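PDB 5IPW: oligopeptide ABC transporter, periplasmic oligopeptide-binding protein, putative from Thermotoga maritima MSB8, which probably binds oligopeptides in the periplasm and delivers them to an ABC transporter for import. Local coordinates for residues A[499-504]-A[573-578]; A[506-511]-A[560-565]; A[113-118]-A[125-130]; A[41-46]-A[262-267]; A[353-358]-A[420-425]. All coordinates share one frame; numbering follows the deposited sequence.

Overall arrangement
The five contacts illustrate how a long chain is closed at several levels. Interactions 3 and 4 come first along the sequence, interaction 3 being enclosed by interaction 4; interaction 5 follows, and interaction 2 falls within the span of interaction 1. Interactions 1 and 2, about 7 Å apart between centres, share a core between the loop after strand 489-494 and the successive helices 550-564 and 568-584. Interactions 3 and 4, about 14 Å apart between centres, are joined by probable hydrogen bonds of Arg-116 NE to Glu-46 O and of Glu-45 N to Lys-117 O. Interaction 5, about 64 Å from interaction 3 between centres, sits across the chain's centre: two touching pairs and one remote site.

Interaction 1. Residues A[499-504]-A[573-578]; sequences QPLSSP and ELMAEA
The puckered pyrrolidine of Pro-500 presents CG, at its rim, to CE of Met-575, 4.0 Å away. The planar group beside it, the amide of Gln-499, does not touch the helix: its OE1 takes the N-H of Leu-501 at 3.3 Å, in the carbonyl plane and on a lone pair, with an N-H...O angle of 152°, while its NE2 bonds to Gly-91 O. Met-575 comes from helix 568-584 with its CB pointing to the loop, and bends at chi2 (-64°) and chi3 (-62°) curl the thioether so that CE meets the proline while SD faces Leu-501, 4.3 Å from its CD2. The nearest CA atoms, those of Leu-501 and Met-575, are 9.6 Å apart, so the backbones stay well separated and the thioether reaches across the interval. Ile-562 of helix 550-564 touches both Leu-501 and Met-575 and adds to this core, and the ring of Phe-508 packs on the sulfur. All three contacting residues are buried, and no hydrogen bond runs between the segments; the loop is therefore held against the helix by apolar packing, with its polar amide satisfied within the loop and by Gly-91 rather than across the interface.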
# COMPACT_ATOMS: atom_id res chain seq x y z
N GLN A 499 1.51 -1.77 6.04
CA GLN A 499 2.11 -3.03 5.64
C GLN A 499 3.56 -2.77 5.26
O GLN A 499 3.87 -2.53 4.09
CB GLN A 499 1.33 -3.65 4.48
CG GLN A 499 1.86 -5.00 4.04
CD GLN A 499 2.10 -5.94 5.20
OE1 GLN A 499 3.19 -5.98 5.76
NE2 GLN A 499 1.06 -6.66 5.59
N PRO A 500 4.46 -2.81 6.25
CA PRO A 500 5.87 -2.50 6.02
C PRO A 500 6.58 -3.50 5.13
O PRO A 500 7.48 -3.12 4.41
CB PRO A 500 6.49 -2.56 7.43
CG PRO A 500 5.35 -2.61 8.37
CD PRO A 500 4.24 -3.27 7.63
N LEU A 501 6.17 -4.77 5.18
CA LEU A 501 6.93 -5.86 4.56
C LEU A 501 7.04 -5.82 3.03
O LEU A 501 7.88 -6.52 2.46
CB LEU A 501 6.37 -7.20 5.02
CG LEU A 501 6.64 -7.49 6.50
CD1 LEU A 501 5.67 -8.52 7.06
CD2 LEU A 501 8.08 -7.95 6.70
N SER A 502 6.22 -5.02 2.37
CA SER A 502 6.38 -4.74 0.94
C SER A 502 7.44 -3.65 0.69
O SER A 502 7.90 -3.49 -0.44
CB SER A 502 5.05 -4.31 0.34
OG SER A 502 4.60 -3.09 0.92
N SER A 503 7.77 -2.89 1.73
CA SER A 503 8.80 -1.85 1.70
C SER A 503 9.50 -1.81 3.06
O SER A 503 9.39 -0.83 3.80
CB SER A 503 8.17 -0.49 1.39
OG SER A 503 7.58 -0.47 0.10
N PRO A 504 10.22 -2.89 3.39
CA PRO A 504 10.69 -3.10 4.75
C PRO A 504 11.92 -2.31 5.20
O PRO A 504 12.39 -2.52 6.32
CB PRO A 504 11.03 -4.60 4.75
CG PRO A 504 11.44 -4.88 3.36
CD PRO A 504 10.52 -4.04 2.52
N GLU A 573 3.98 -12.29 15.43
CA GLU A 573 4.83 -12.45 16.61
C GLU A 573 6.24 -11.91 16.36
O GLU A 573 6.84 -11.31 17.25
CB GLU A 573 4.91 -13.93 17.03
CG GLU A 573 3.60 -14.49 17.56
CD GLU A 573 3.60 -16.01 17.67
OE1 GLU A 573 4.68 -16.62 17.52
OE2 GLU A 573 2.52 -16.58 17.90
N LEU A 574 6.77 -12.14 15.16
CA LEU A 574 8.10 -11.63 14.78
C LEU A 574 8.12 -10.11 14.61
O LEU A 574 9.09 -9.45 15.00
CB LEU A 574 8.60 -12.32 13.51
CG LEU A 574 8.99 -13.80 13.67
CD1 LEU A 574 9.12 -14.48 12.32
CD2 LEU A 574 10.28 -13.96 14.46
N MET A 575 7.06 -9.55 14.04
CA MET A 575 6.93 -8.10 13.91
C MET A 575 6.77 -7.43 15.27
O MET A 575 7.19 -6.29 15.45
CB MET A 575 5.74 -7.73 13.03
CG MET A 575 5.96 -8.00 11.55
SD MET A 575 7.27 -7.01 10.80
CE MET A 575 6.66 -5.34 11.02
N ALA A 576 6.16 -8.15 16.21
CA ALA A 576 6.06 -7.68 17.60
C ALA A 576 7.44 -7.39 18.17
O ALA A 576 7.66 -6.33 18.76
CB ALA A 576 5.34 -8.71 18.45
N GLU A 577 8.37 -8.32 17.97
CA GLU A 577 9.75 -8.17 18.47
C GLU A 577 10.46 -6.98 17.84
O GLU A 577 11.15 -6.22 18.52
CB GLU A 577 10.57 -9.43 18.17
CG GLU A 577 9.88 -10.73 18.53
CD GLU A 577 10.87 -11.83 18.81
OE1 GLU A 577 11.70 -11.66 19.72
OE2 GLU A 577 10.82 -12.88 18.12
N ALA A 578 10.29 -6.83 16.53
CA ALA A 578 10.88 -5.72 15.79
C ALA A 578 10.42 -4.39 16.35
O ALA A 578 11.22 -3.49 16.59
CB ALA A 578 10.51 -5.83 14.32

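Interaction 2. Residues A[506-511]-A[560-565]; sequences VIFPGS and YQIAST
At a type II beta turn from Phe-508 to Ser-511 the loop meets helix 550-564, Phe-508 and Gly-510 touching Ile-562 and Tyr-560. The main apolar contact joins ring atom CZ of Phe-508 to the terminal methyl CD1 of Ile-562 at 3.6 Å; the methyl comes to the ring obliquely, and the two side chains run at about a right angle. Ile-562 has CG1 anti to its carbonyl carbon (chi1 -69°) and an extended chi2, which carries CD1 out to the ring. On one face of that ring CG2 of Ile-507 lies 3.2 Å above the plane, over the centre, and the ring also meets Tyr-559. At the turn itself the contact is polar: the hydroxyl of Tyr-560 gives a weak hydrogen bond to Gly-510 O at 3.4 Å, the oxygen lying at the edge of the tyrosine ring, near its plane. Ser-511 OG hydrogen-bonds to Phe-508 O at 2.8 Å, bridging the turn's ends, and Pro-504 O is within reach of the same hydroxyl. The loop thus shows a type II turn with glycine, at positive phi (66°), in its third position, set against helix 550-564, its phenylalanine inserted between that helix and helix 568-584.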
# COMPACT_ATOMS: atom_id res chain seq x y z
N VAL A 506 12.57 0.68 6.26
CA VAL A 506 12.49 1.60 7.40
C VAL A 506 12.49 0.86 8.74
O VAL A 506 13.02 1.37 9.73
CB VAL A 506 11.27 2.53 7.30
CG1 VAL A 506 11.05 3.29 8.60
CG2 VAL A 506 11.45 3.51 6.15
N ILE A 507 11.89 -0.32 8.78
CA ILE A 507 11.85 -1.09 10.01
C ILE A 507 13.10 -1.96 10.11
O ILE A 507 13.72 -2.05 11.17
CB ILE A 507 10.57 -1.95 10.10
CG1 ILE A 507 9.41 -1.13 10.68
CG2 ILE A 507 10.76 -3.14 11.03
CD1 ILE A 507 9.21 0.23 10.06
N PHE A 508 13.47 -2.59 9.00
CA PHE A 508 14.54 -3.58 8.99
C PHE A 508 15.77 -3.13 8.22
O PHE A 508 15.72 -2.96 7.00
CB PHE A 508 14.02 -4.88 8.40
CG PHE A 508 12.86 -5.45 9.15
CD1 PHE A 508 13.04 -5.99 10.41
CD2 PHE A 508 11.58 -5.43 8.61
CE1 PHE A 508 11.98 -6.51 11.13
CE2 PHE A 508 10.51 -5.95 9.32
CZ PHE A 508 10.71 -6.49 10.58
N PRO A 509 16.90 -2.94 8.93
CA PRO A 509 18.15 -2.67 8.24
C PRO A 509 18.53 -3.78 7.28
O PRO A 509 18.36 -4.95 7.60
CB PRO A 509 19.16 -2.59 9.39
CG PRO A 509 18.36 -2.10 10.54
CD PRO A 509 17.02 -2.74 10.38
N GLY A 510 19.00 -3.40 6.09
CA GLY A 510 19.46 -4.36 5.09
C GLY A 510 18.38 -5.27 4.51
O GLY A 510 18.69 -6.35 4.00
N SER A 511 17.12 -4.85 4.60
CA SER A 511 16.03 -5.59 3.97
C SER A 511 15.87 -5.19 2.50
O SER A 511 15.19 -5.88 1.74
CB SER A 511 14.73 -5.35 4.72
OG SER A 511 14.44 -3.97 4.78
N TYR A 560 14.96 -11.61 8.21
CA TYR A 560 15.27 -12.79 7.41
C TYR A 560 14.53 -14.04 7.89
O TYR A 560 14.36 -15.00 7.13
CB TYR A 560 16.78 -13.00 7.30
CG TYR A 560 17.35 -12.12 6.22
CD1 TYR A 560 17.76 -10.82 6.50
CD2 TYR A 560 17.41 -12.56 4.91
CE1 TYR A 560 18.25 -9.99 5.50
CE2 TYR A 560 17.90 -11.75 3.90
CZ TYR A 560 18.32 -10.47 4.20
OH TYR A 560 18.80 -9.67 3.19
N GLN A 561 14.07 -14.01 9.13
CA GLN A 561 13.12 -15.00 9.62
C GLN A 561 11.77 -14.75 8.96
O GLN A 561 11.18 -15.67 8.39
CB GLN A 561 12.97 -14.94 11.14
CG GLN A 561 14.06 -15.68 11.89
CD GLN A 561 13.78 -15.74 13.38
OE1 GLN A 561 14.05 -14.79 14.11
NE2 GLN A 561 13.23 -16.86 13.84
N ILE A 562 11.31 -13.51 9.04
CA ILE A 562 10.02 -13.14 8.46
C ILE A 562 9.97 -13.50 6.98
O ILE A 562 8.95 -13.98 6.48
CB ILE A 562 9.71 -11.65 8.66
CG1 ILE A 562 9.47 -11.35 10.14
CG2 ILE A 562 8.49 -11.24 7.84
CD1 ILE A 562 9.35 -9.87 10.47
N ALA A 563 11.08 -13.27 6.28
CA ALA A 563 11.18 -13.54 4.85
C ALA A 563 11.02 -15.02 4.50
O ALA A 563 10.59 -15.34 3.39
CB ALA A 563 12.51 -13.04 4.32
N SER A 564 11.37 -15.89 5.43
CA SER A 564 11.38 -17.34 5.19
C SER A 564 10.14 -18.08 5.70
O SER A 564 9.84 -19.18 5.23
CB SER A 564 12.62 -17.95 5.82
OG SER A 564 12.71 -17.57 7.18
N THR A 565 9.43 -17.49 6.66
CA THR A 565 8.26 -18.14 7.26
C THR A 565 6.93 -17.64 6.63
O THR A 565 6.74 -16.44 6.46
CB THR A 565 8.26 -18.00 8.81
OG1 THR A 565 7.20 -18.78 9.37
CG2 THR A 565 8.12 -16.54 9.27

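Interaction 3. Residues A[113-118]-A[125-130]; sequences FHLRKG and APYTAH
Leu-115 points its side chain at the start of helix 129-140, and one methyl does nearly all the touching. Its CD1 lies 3.8 Å from CB of Ala-129 and 3.6 Å from the backbone N of the same residue. Leu-115 CD1 is also 4.0 Å from the carbonyl carbon C of Thr-128. The same methyl comes obliquely to the ring of Tyr-127, CD1 to CE2 being 4.4 Å, so a single branch sits between an aromatic group and the first turn of the helix. With CG anti to its carbonyl carbon (chi1 -53°) and chi2 extended, the leucine holds this branch forward. Strand 110-115 is the central strand of a five-stranded antiparallel sheet, and the contact joins its C-terminal part to the helix that follows after a connection of about a dozen residues. That helix opens at Thr-128, the N-cap, whose OG1 accepts from His-130 N at 3.2 Å with an N-H...O angle of 138°. The CB of Thr-128 points away from the strand, and the leucine meets backbone atoms and the Ala-129 methyl instead. Tyr-127 brings its ring toward Leu-115, meets Trp-121 with ring planes at about 85°, and spends its hydroxyl on Thr-188 O.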
# COMPACT_ATOMS: atom_id res chain seq x y z
N PHE A 113 -2.79 -22.95 -5.42
CA PHE A 113 -4.04 -22.19 -5.36
C PHE A 113 -5.15 -22.99 -6.02
O PHE A 113 -4.99 -23.48 -7.15
CB PHE A 113 -3.90 -20.84 -6.06
CG PHE A 113 -3.03 -19.87 -5.32
CD1 PHE A 113 -3.56 -19.09 -4.31
CD2 PHE A 113 -1.69 -19.73 -5.63
CE1 PHE A 113 -2.77 -18.19 -3.61
CE2 PHE A 113 -0.89 -18.83 -4.95
CZ PHE A 113 -1.43 -18.06 -3.94
N HIS A 114 -6.27 -23.12 -5.31
CA HIS A 114 -7.42 -23.87 -5.79
C HIS A 114 -8.47 -22.93 -6.35
O HIS A 114 -9.03 -22.11 -5.62
CB HIS A 114 -8.01 -24.70 -4.65
CG HIS A 114 -7.05 -25.70 -4.08
ND1 HIS A 114 -6.93 -26.98 -4.58
CD2 HIS A 114 -6.16 -25.60 -3.07
CE1 HIS A 114 -6.01 -27.62 -3.90
NE2 HIS A 114 -5.52 -26.81 -2.98
N LEU A 115 -8.72 -23.05 -7.64
CA LEU A 115 -9.59 -22.14 -8.35
C LEU A 115 -11.03 -22.63 -8.30
O LEU A 115 -11.31 -23.72 -7.81
CB LEU A 115 -9.14 -22.01 -9.81
CG LEU A 115 -7.67 -21.64 -10.01
CD1 LEU A 115 -7.40 -21.41 -11.49
CD2 LEU A 115 -7.29 -20.41 -9.20
N ARG A 116 -11.93 -21.80 -8.83
CA ARG A 116 -13.35 -22.04 -8.73
C ARG A 116 -13.80 -22.50 -10.11
O ARG A 116 -13.66 -21.77 -11.10
CB ARG A 116 -14.07 -20.76 -8.28
CG ARG A 116 -13.23 -19.89 -7.35
CD ARG A 116 -13.86 -18.56 -6.98
NE ARG A 116 -14.76 -18.78 -5.87
CZ ARG A 116 -14.55 -18.45 -4.60
NH1 ARG A 116 -13.46 -17.81 -4.20
NH2 ARG A 116 -15.47 -18.77 -3.71
N LYS A 117 -14.29 -23.73 -10.16
CA LYS A 117 -14.72 -24.33 -11.41
C LYS A 117 -15.93 -23.60 -11.97
O LYS A 117 -16.85 -23.25 -11.23
CB LYS A 117 -15.04 -25.82 -11.19
CG LYS A 117 -15.58 -26.55 -12.41
CD LYS A 117 -15.82 -28.03 -12.10
CE LYS A 117 -16.76 -28.69 -13.11
NZ LYS A 117 -16.18 -28.81 -14.47
N GLY A 118 -15.91 -23.36 -13.27
CA GLY A 118 -17.02 -22.70 -13.94
C GLY A 118 -16.91 -21.19 -14.06
O GLY A 118 -17.80 -20.56 -14.62
N ALA A 125 -15.91 -17.09 -22.17
CA ALA A 125 -14.92 -18.16 -22.28
C ALA A 125 -14.48 -18.64 -20.90
O ALA A 125 -14.49 -17.87 -19.94
CB ALA A 125 -13.72 -17.68 -23.08
N PRO A 126 -14.11 -19.92 -20.79
CA PRO A 126 -13.73 -20.45 -19.48
C PRO A 126 -12.40 -19.93 -18.94
O PRO A 126 -11.43 -19.78 -19.67
CB PRO A 126 -13.66 -21.97 -19.70
CG PRO A 126 -13.57 -22.15 -21.17
CD PRO A 126 -14.26 -20.99 -21.79
N TYR A 127 -12.39 -19.66 -17.64
CA TYR A 127 -11.19 -19.25 -16.95
C TYR A 127 -10.63 -20.47 -16.23
O TYR A 127 -11.35 -21.14 -15.49
CB TYR A 127 -11.50 -18.16 -15.93
CG TYR A 127 -10.34 -17.80 -15.06
CD1 TYR A 127 -9.19 -17.25 -15.60
CD2 TYR A 127 -10.38 -18.02 -13.69
CE1 TYR A 127 -8.11 -16.92 -14.80
CE2 TYR A 127 -9.30 -17.69 -12.88
CZ TYR A 127 -8.17 -17.14 -13.45
OH TYR A 127 -7.12 -16.79 -12.64
N THR A 128 -9.34 -20.73 -16.46
CA THR A 128 -8.67 -21.90 -15.93
C THR A 128 -7.30 -21.50 -15.44
O THR A 128 -6.88 -20.36 -15.63
CB THR A 128 -8.52 -23.00 -17.00
OG1 THR A 128 -7.59 -22.56 -18.00
CG2 THR A 128 -9.86 -23.30 -17.65
N ALA A 129 -6.59 -22.45 -14.84
CA ALA A 129 -5.24 -22.22 -14.36
C ALA A 129 -4.26 -22.02 -15.50
O ALA A 129 -3.16 -21.50 -15.29
CB ALA A 129 -4.79 -23.36 -13.47
N HIS A 130 -4.64 -22.44 -16.70
CA HIS A 130 -3.78 -22.22 -17.87
C HIS A 130 -3.65 -20.73 -18.19
O HIS A 130 -2.61 -20.30 -18.69
CB HIS A 130 -4.29 -23.01 -19.07
CG HIS A 130 -4.47 -24.47 -18.77
ND1 HIS A 130 -3.41 -25.30 -18.46
CD2 HIS A 130 -5.58 -25.24 -18.70
CE1 HIS A 130 -3.87 -26.51 -18.21
NE2 HIS A 130 -5.18 -26.50 -18.35

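Interaction 4. Residues A[41-46]-A[262-267]; sequences QRLPEE and WAVDIE
Leu-43, the first residue beyond helix 39-42, meets Val-264 methyl to methyl: its CD2 lies 3.8 Å from Val-264 CG1, and CD1 is at 4.1 Å from the same atom. The valine methyl thus sits over the fork of the leucine, nearer to CD2. Val-264 offers CG1 because this branch stands anti to the carbonyl carbon (chi1 -56°), and its CB points toward segment 41-46. Next along, the pyrrolidine of Pro-44 rests on the root of Trp-262, not on its indole: CD is 3.8 Å from CA and 3.9 Å from CB of the tryptophan. A chi1 of 36° tucks the tryptophan CG between backbone N and carbonyl carbon and turns the ring away from the proline, where NE1 reaches Leu-239 O. Trp-262 and Val-264 also bond by backbone to Leu-48 of strand 48-51, beside strand 263-265 in a three-stranded sheet. Between the helix exit and this edge strand with the residue before it, the chemistry is aliphatic packing, a fit of buried side chains that no directional bond between the segments fixes.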
# COMPACT_ATOMS: atom_id res chain seq x y z
N GLN A 41 -26.10 -20.20 -14.88
CA GLN A 41 -25.10 -20.67 -15.83
C GLN A 41 -23.87 -19.76 -15.90
O GLN A 41 -22.73 -20.25 -16.02
CB GLN A 41 -25.74 -20.79 -17.20
CG GLN A 41 -24.81 -21.35 -18.27
CD GLN A 41 -25.51 -21.55 -19.60
OE1 GLN A 41 -26.73 -21.77 -19.66
NE2 GLN A 41 -24.73 -21.47 -20.68
N ARG A 42 -24.10 -18.45 -15.86
CA ARG A 42 -23.03 -17.44 -15.88
C ARG A 42 -22.07 -17.56 -14.70
O ARG A 42 -20.85 -17.47 -14.86
CB ARG A 42 -23.61 -16.04 -15.83
CG ARG A 42 -24.08 -15.47 -17.15
CD ARG A 42 -24.50 -14.02 -16.92
NE ARG A 42 -25.94 -13.94 -16.77
CZ ARG A 42 -26.59 -13.17 -15.91
NH1 ARG A 42 -25.99 -12.38 -15.04
NH2 ARG A 42 -27.91 -13.22 -15.92
N LEU A 43 -22.63 -17.73 -13.50
CA LEU A 43 -21.82 -17.87 -12.28
C LEU A 43 -21.03 -19.18 -12.26
O LEU A 43 -21.41 -20.15 -12.92
CB LEU A 43 -22.72 -17.84 -11.04
CG LEU A 43 -23.38 -16.50 -10.71
CD1 LEU A 43 -24.54 -16.73 -9.77
CD2 LEU A 43 -22.37 -15.54 -10.09
N PRO A 44 -19.93 -19.22 -11.50
CA PRO A 44 -19.25 -20.50 -11.31
C PRO A 44 -20.05 -21.43 -10.40
O PRO A 44 -21.12 -21.06 -9.93
CB PRO A 44 -17.94 -20.09 -10.62
CG PRO A 44 -18.29 -18.84 -9.89
CD PRO A 44 -19.29 -18.13 -10.76
N GLU A 45 -19.53 -22.63 -10.18
CA GLU A 45 -20.20 -23.59 -9.31
C GLU A 45 -20.14 -23.13 -7.87
O GLU A 45 -21.07 -23.30 -7.12
CB GLU A 45 -19.58 -24.98 -9.45
CG GLU A 45 -19.96 -25.68 -10.75
CD GLU A 45 -19.33 -27.06 -10.90
OE1 GLU A 45 -18.60 -27.52 -9.98
OE2 GLU A 45 -19.57 -27.68 -11.96
N GLU A 46 -19.02 -22.52 -7.50
CA GLU A 46 -18.81 -22.03 -6.15
C GLU A 46 -18.30 -20.58 -6.19
O GLU A 46 -17.09 -20.33 -6.09
CB GLU A 46 -17.81 -22.94 -5.42
CG GLU A 46 -18.24 -24.40 -5.29
CD GLU A 46 -17.37 -25.18 -4.30
OE1 GLU A 46 -17.87 -25.52 -3.20
OE2 GLU A 46 -16.19 -25.42 -4.60
N TRP A 262 -18.00 -13.27 -10.77
CA TRP A 262 -17.96 -14.59 -10.13
C TRP A 262 -18.13 -14.53 -8.63
O TRP A 262 -17.86 -15.51 -7.94
CB TRP A 262 -16.63 -15.28 -10.45
CG TRP A 262 -15.52 -14.30 -10.50
CD1 TRP A 262 -15.07 -13.63 -11.60
CD2 TRP A 262 -14.76 -13.81 -9.40
NE1 TRP A 262 -14.07 -12.76 -11.25
CE2 TRP A 262 -13.86 -12.86 -9.90
CE3 TRP A 262 -14.76 -14.09 -8.03
CZ2 TRP A 262 -12.96 -12.18 -9.08
CZ3 TRP A 262 -13.86 -13.41 -7.22
CH2 TRP A 262 -12.97 -12.47 -7.75
N ALA A 263 -18.56 -13.39 -8.10
CA ALA A 263 -18.82 -13.26 -6.68
C ALA A 263 -20.25 -12.85 -6.47
O ALA A 263 -20.84 -12.18 -7.30
CB ALA A 263 -17.89 -12.25 -6.05
N VAL A 264 -20.81 -13.25 -5.33
CA VAL A 264 -22.15 -12.88 -4.93
C VAL A 264 -22.19 -12.37 -3.50
O VAL A 264 -21.22 -12.46 -2.75
CB VAL A 264 -23.14 -14.05 -5.07
CG1 VAL A 264 -23.14 -14.61 -6.49
CG2 VAL A 264 -22.80 -15.17 -4.08
N ASP A 265 -23.34 -11.79 -3.18
CA ASP A 265 -23.79 -11.45 -1.83
C ASP A 265 -24.02 -12.63 -0.93
O ASP A 265 -24.18 -13.75 -1.40
CB ASP A 265 -25.21 -10.87 -1.96
CG ASP A 265 -25.23 -9.43 -1.84
OD1 ASP A 265 -24.14 -8.84 -1.73
OD2 ASP A 265 -26.34 -8.87 -1.86
N ILE A 266 -24.17 -12.34 0.35
CA ILE A 266 -24.76 -13.30 1.27
C ILE A 266 -26.19 -13.69 0.88
O ILE A 266 -26.63 -14.77 1.22
CB ILE A 266 -24.68 -12.84 2.75
CG1 ILE A 266 -25.39 -11.51 2.98
CG2 ILE A 266 -23.23 -12.73 3.19
CD1 ILE A 266 -25.38 -11.05 4.43
N GLU A 267 -26.93 -12.82 0.20
CA GLU A 267 -28.26 -13.19 -0.33
C GLU A 267 -28.23 -13.77 -1.75
O GLU A 267 -29.28 -13.95 -2.36
CB GLU A 267 -29.20 -11.98 -0.31
CG GLU A 267 -29.62 -11.52 1.09
CD GLU A 267 -30.62 -12.46 1.74
OE1 GLU A 267 -31.76 -12.55 1.25
OE2 GLU A 267 -30.27 -13.11 2.75

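Interaction 5. Residues A[353-358]-A[420-425]; sequences RKVFND and MGLKWD
Met-420, Val-355 and Asp-358 account for most of the surface buried here. The methionine and the aspartate approach from opposite directions, and Asp-358 OD2 makes van der Waals contact along the thioether arm, without a hydrogen bond: it lies 3.3 Å from Met-420 CG, 3.6 Å from SD and 3.4 Å from CE. A bend at chi3 (50°) folds CE back toward the aspartate. The same methyl comes to 4.2 Å from CG1 of Val-355, whose other branch, CG2, is equally far, 4.2 Å, from CD2 of Leu-422. With CG anti to the backbone N (chi1 -169°), Asp-358 sends its carboxylate toward Met-420; the side chain also caps a backbone N of the following helix 359-367. Arg-360 and Phe-361 of that helix also touch Met-420. Gly-421 leaves helix 410-420 with positive phi (104°), after which Leu-422, its CB toward the helix, meets the valine. Here, then, the aspartate N-cap between helices 350-357 and 359-367 packs on the C-terminal end of a third helix, which stops at a glycine of positive phi.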
# COMPACT_ATOMS: atom_id res chain seq x y z
N ARG A 353 28.83 11.53 18.27
CA ARG A 353 28.41 10.15 18.10
C ARG A 353 27.99 9.55 19.44
O ARG A 353 26.92 8.96 19.53
CB ARG A 353 29.52 9.29 17.48
CG ARG A 353 29.05 7.90 17.09
CD ARG A 353 30.22 6.97 16.81
NE ARG A 353 31.04 7.51 15.74
CZ ARG A 353 32.37 7.38 15.65
NH1 ARG A 353 33.07 6.73 16.57
NH2 ARG A 353 33.00 7.92 14.61
N LYS A 354 28.84 9.71 20.45
CA LYS A 354 28.59 9.19 21.80
C LYS A 354 27.28 9.69 22.40
O LYS A 354 26.45 8.90 22.85
CB LYS A 354 29.74 9.54 22.75
CG LYS A 354 30.91 8.56 22.71
CD LYS A 354 30.74 7.41 23.70
CE LYS A 354 31.36 7.70 25.06
NZ LYS A 354 30.68 8.82 25.79
N VAL A 355 27.10 11.01 22.39
CA VAL A 355 25.85 11.63 22.83
C VAL A 355 24.64 11.09 22.06
O VAL A 355 23.61 10.77 22.66
CB VAL A 355 25.91 13.17 22.67
CG1 VAL A 355 24.53 13.80 22.81
CG2 VAL A 355 26.88 13.76 23.69
N PHE A 356 24.79 10.97 20.74
CA PHE A 356 23.71 10.52 19.84
C PHE A 356 23.28 9.06 20.05
O PHE A 356 22.09 8.75 19.96
CB PHE A 356 24.13 10.73 18.37
CG PHE A 356 24.05 12.17 17.88
CD1 PHE A 356 23.73 13.22 18.74
CD2 PHE A 356 24.34 12.46 16.56
CE1 PHE A 356 23.68 14.53 18.27
CE2 PHE A 356 24.29 13.77 16.09
CZ PHE A 356 23.96 14.80 16.95
N ASN A 357 24.23 8.17 20.33
CA ASN A 357 23.90 6.76 20.56
C ASN A 357 23.41 6.45 21.97
O ASN A 357 23.05 5.32 22.27
CB ASN A 357 25.10 5.88 20.25
CG ASN A 357 25.33 5.72 18.76
OD1 ASN A 357 24.85 4.77 18.16
ND2 ASN A 357 26.04 6.67 18.17
N ASP A 358 23.41 7.46 22.84
CA ASP A 358 22.85 7.32 24.17
C ASP A 358 21.34 7.41 24.05
O ASP A 358 20.80 8.48 23.78
CB ASP A 358 23.40 8.42 25.09
CG ASP A 358 23.06 8.18 26.56
OD1 ASP A 358 22.30 7.23 26.88
OD2 ASP A 358 23.57 8.95 27.40
N MET A 420 22.84 12.36 32.03
CA MET A 420 23.95 12.04 31.13
C MET A 420 25.26 12.75 31.50
O MET A 420 26.34 12.23 31.24
CB MET A 420 23.58 12.38 29.68
CG MET A 420 22.43 11.56 29.11
SD MET A 420 21.86 12.12 27.49
CE MET A 420 23.40 12.24 26.59
N GLY A 421 25.14 13.92 32.12
CA GLY A 421 26.30 14.73 32.47
C GLY A 421 26.47 15.91 31.54
O GLY A 421 27.50 16.57 31.57
N LEU A 422 25.47 16.18 30.72
CA LEU A 422 25.49 17.35 29.87
C LEU A 422 25.17 18.57 30.71
O LEU A 422 24.01 18.92 30.91
CB LEU A 422 24.51 17.19 28.70
CG LEU A 422 24.70 15.93 27.84
CD1 LEU A 422 23.67 15.89 26.73
CD2 LEU A 422 26.11 15.83 27.27
N LYS A 423 26.22 19.21 31.21
CA LYS A 423 26.09 20.33 32.14
C LYS A 423 25.65 21.59 31.41
O LYS A 423 26.11 21.86 30.31
CB LYS A 423 27.43 20.58 32.83
CG LYS A 423 28.00 19.37 33.57
CD LYS A 423 29.52 19.39 33.63
CE LYS A 423 30.05 20.47 34.56
NZ LYS A 423 31.53 20.45 34.64
N TRP A 424 24.76 22.37 32.03
CA TRP A 424 24.38 23.67 31.48
C TRP A 424 25.59 24.59 31.46
O TRP A 424 26.53 24.42 32.25
CB TRP A 424 23.27 24.33 32.32
CG TRP A 424 21.89 23.80 32.06
CD1 TRP A 424 21.27 22.78 32.73
CD2 TRP A 424 20.94 24.27 31.09
NE1 TRP A 424 20.01 22.58 32.23
CE2 TRP A 424 19.78 23.49 31.22
CE3 TRP A 424 20.97 25.28 30.12
CZ2 TRP A 424 18.65 23.68 30.42
CZ3 TRP A 424 19.84 25.47 29.32
CH2 TRP A 424 18.70 24.67 29.47
N ASP A 425 25.59 25.55 30.55
CA ASP A 425 26.67 26.52 30.48
C ASP A 425 26.49 27.56 31.59
O ASP A 425 25.57 27.45 32.40
CB ASP A 425 26.75 27.16 29.08
CG ASP A 425 25.65 28.18 28.81
OD1 ASP A 425 24.98 28.63 29.76
OD2 ASP A 425 25.47 28.55 27.63